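Local coordinates for protein BT_4661 (Bacteroides thetaiotaomicron, PDB 4AK2) that probably binds heparin and heparan sulphate at the cell surface as a SusE-like glycan-binding protein, here represented by its ligand-binding part, at residues 8-13 with 105-110. Numbering follows the deposited sequence.
Sequences TYFRYG and VSVKQP
The side-chain amide of Gln109 meets the backbone of Phe10 with two hydrogen bonds, serving the chain much as a neighbouring strand would. OE1 of Gln109 accepts from N of Phe10 at 3.0 Å, a fairly straight bond (161° at the hydrogen) though the donor is tilted from the carbonyl plane of Gln109, while NE2 of Gln109 donates to O of Phe10 at 2.8 Å. This second bond leaves nearly in the amide plane but arrives from above the carbonyl plane of Phe10. Glutamine suits the place because one flat group offers both a donor and an acceptor; because both bonds go to one residue, Phe10 O and Gln109 OE1, both acceptors, also lie close without bonding. A water donates to Gln109 OE1 and to Thr8 O, extending the link back to the carbonyl two residues before Phe10.

The same amide also lies on the Phe10 ring, a flat aromatic suited to such stacking. Gln109 CD sits 3.7 Å above the centre of one face, the two planes only 12° apart, and Gln109 CG adds an off-centre CH-pi contact. With CG between its backbone N and carbonyl carbon (chi1 51°), Phe10 turns this face to the amide. Val107 O approaches the ring's edge in plane, 3.5 Å from Phe10 CE2, and the branched, apolar Val107 suits the spot beside it, CG1 lying 4.1 Å from Phe10 CE2.

Farther out, Trp57 meets the Phe10 ring edge-to-face. Strand 10-11 itself pairs with 45-46, so Gln109 ties this small two-stranded sheet to the four-stranded one. Were Gln109 an alanine, Phe10 N and O would probably lose both these partners, and the ring the amide stacked on it. The chemistry is that of one planar amide used twice: its polar ends for the backbone, its face for an aromatic ring.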
loop_
_atom_site.group_PDB
_atom_site.type_symbol
_atom_site.label_atom_id
_atom_site.label_comp_id
_atom_site.label_asym_id
_atom_site.label_seq_id
_atom_site.Cartn_x
_atom_site.Cartn_y
_atom_site.Cartn_z
ATOM N N THR A 8 -4.603 -22.591 2.141
ATOM C CA THR A 8 -5.040 -21.260 2.589
ATOM C C THR A 8 -4.093 -20.104 2.311
ATOM O O THR A 8 -4.522 -18.952 2.422
ATOM C CB THR A 8 -5.353 -21.247 4.092
ATOM O OG1 THR A 8 -4.116 -21.341 4.819
ATOM C CG2 THR A 8 -6.311 -22.370 4.450
ATOM N N TYR A 9 -2.832 -20.368 1.959
ATOM C CA TYR A 9 -1.887 -19.252 1.755
ATOM C C TYR A 9 -0.721 -19.654 0.855
ATOM O O TYR A 9 -0.377 -20.852 0.760
ATOM C CB TYR A 9 -1.368 -18.622 3.089
ATOM C CG TYR A 9 -0.363 -19.508 3.789
ATOM C CD1 TYR A 9 0.996 -19.447 3.464
ATOM C CD2 TYR A 9 -0.763 -20.425 4.782
ATOM C CE1 TYR A 9 1.932 -20.271 4.091
ATOM C CE2 TYR A 9 0.165 -21.252 5.408
ATOM C CZ TYR A 9 1.501 -21.167 5.082
ATOM O OH TYR A 9 2.400 -21.975 5.706
ATOM N N PHE A 10 -0.066 -18.636 0.282
ATOM C CA PHE A 10 1.303 -18.738 -0.196
ATOM C C PHE A 10 2.014 -17.501 0.305
ATOM O O PHE A 10 1.352 -16.579 0.861
ATOM C CB PHE A 10 1.342 -18.797 -1.754
ATOM C CG PHE A 10 0.558 -17.718 -2.416
ATOM C CD1 PHE A 10 1.124 -16.468 -2.650
ATOM C CD2 PHE A 10 -0.754 -17.947 -2.793
ATOM C CE1 PHE A 10 0.387 -15.444 -3.278
ATOM C CE2 PHE A 10 -1.517 -16.945 -3.412
ATOM C CZ PHE A 10 -0.940 -15.697 -3.646
ATOM N N ARG A 11 3.335 -17.448 0.139
ATOM C CA ARG A 11 4.070 -16.228 0.473
ATOM C C ARG A 11 5.159 -16.036 -0.563
ATOM O O ARG A 11 5.817 -17.022 -0.952
ATOM C CB ARG A 11 4.738 -16.267 1.876
ATOM C CG ARG A 11 3.813 -16.645 2.994
ATOM C CD ARG A 11 4.467 -16.534 4.373
ATOM N NE ARG A 11 3.500 -16.926 5.407
ATOM C CZ ARG A 11 3.603 -18.013 6.170
ATOM N NH1 ARG A 11 4.669 -18.806 6.088
ATOM N NH2 ARG A 11 2.639 -18.308 7.029
ATOM N N TYR A 12 5.412 -14.774 -0.886
ATOM C CA TYR A 12 6.572 -14.344 -1.612
ATOM C C TYR A 12 7.642 -13.729 -0.675
ATOM O O TYR A 12 8.813 -13.662 -1.048
ATOM C CB TYR A 12 6.203 -13.288 -2.635
ATOM C CG TYR A 12 5.539 -13.844 -3.890
ATOM C CD1 TYR A 12 4.191 -14.191 -3.881
ATOM C CD2 TYR A 12 6.264 -14.028 -5.088
ATOM C CE1 TYR A 12 3.551 -14.686 -5.006
ATOM C CE2 TYR A 12 5.610 -14.493 -6.254
ATOM C CZ TYR A 12 4.273 -14.862 -6.189
ATOM O OH TYR A 12 3.617 -15.336 -7.308
ATOM N N GLY A 13 7.245 -13.269 0.532
ATOM C CA GLY A 13 8.215 -12.577 1.387
ATOM C C GLY A 13 8.553 -11.178 0.917
ATOM O O GLY A 13 7.706 -10.464 0.395
ATOM N N VAL A 105 -9.408 -25.126 -5.665
ATOM C CA VAL A 105 -9.363 -24.119 -4.632
ATOM C C VAL A 105 -8.404 -23.036 -5.074
ATOM O O VAL A 105 -7.264 -23.319 -5.492
ATOM C CB VAL A 105 -8.861 -24.722 -3.304
ATOM C CG1 VAL A 105 -8.597 -23.648 -2.232
ATOM C CG2 VAL A 105 -9.855 -25.754 -2.773
ATOM N N SER A 106 -8.871 -21.794 -4.983
ATOM C CA SER A 106 -8.039 -20.632 -5.317
ATOM C C SER A 106 -7.839 -19.771 -4.086
ATOM O O SER A 106 -8.768 -19.619 -3.264
ATOM C CB SER A 106 -8.708 -19.786 -6.413
ATOM O OG SER A 106 -8.827 -20.508 -7.616
ATOM N N VAL A 107 -6.631 -19.230 -3.955
ATOM C CA VAL A 107 -6.323 -18.265 -2.909
ATOM C C VAL A 107 -5.730 -17.041 -3.603
ATOM O O VAL A 107 -4.844 -17.197 -4.456
ATOM C CB VAL A 107 -5.275 -18.856 -1.951
ATOM C CG1 VAL A 107 -4.707 -17.768 -1.011
ATOM C CG2 VAL A 107 -5.892 -19.972 -1.118
ATOM N N LYS A 108 -6.215 -15.856 -3.242
ATOM C CA LYS A 108 -5.712 -14.621 -3.834
ATOM C C LYS A 108 -5.094 -13.751 -2.725
ATOM O O LYS A 108 -5.622 -13.664 -1.601
ATOM C CB LYS A 108 -6.769 -13.839 -4.681
ATOM C CG LYS A 108 -7.874 -13.091 -3.921
ATOM C CD LYS A 108 -8.935 -12.451 -4.831
ATOM N N GLN A 109 -3.981 -13.102 -3.052
ATOM C CA GLN A 109 -3.265 -12.223 -2.087
ATOM C C GLN A 109 -2.587 -11.097 -2.854
ATOM O O GLN A 109 -2.179 -11.294 -3.985
ATOM C CB GLN A 109 -2.148 -12.991 -1.385
ATOM C CG GLN A 109 -2.601 -14.242 -0.615
ATOM C CD GLN A 109 -1.486 -15.035 0.014
ATOM O OE1 GLN A 109 -1.735 -16.118 0.580
ATOM N NE2 GLN A 109 -0.288 -14.488 -0.013
ATOM N N PRO A 110 -2.465 -9.925 -2.241
ATOM C CA PRO A 110 -1.700 -8.854 -2.892
ATOM C C PRO A 110 -0.180 -9.055 -2.798
ATOM O O PRO A 110 0.336 -9.675 -1.800
ATOM C CB PRO A 110 -2.104 -7.613 -2.091
ATOM C CG PRO A 110 -2.327 -8.175 -0.692
ATOM C CD PRO A 110 -2.968 -9.536 -0.900
HETATM O O HOH W 1 -3.978 -16.265 2.051
#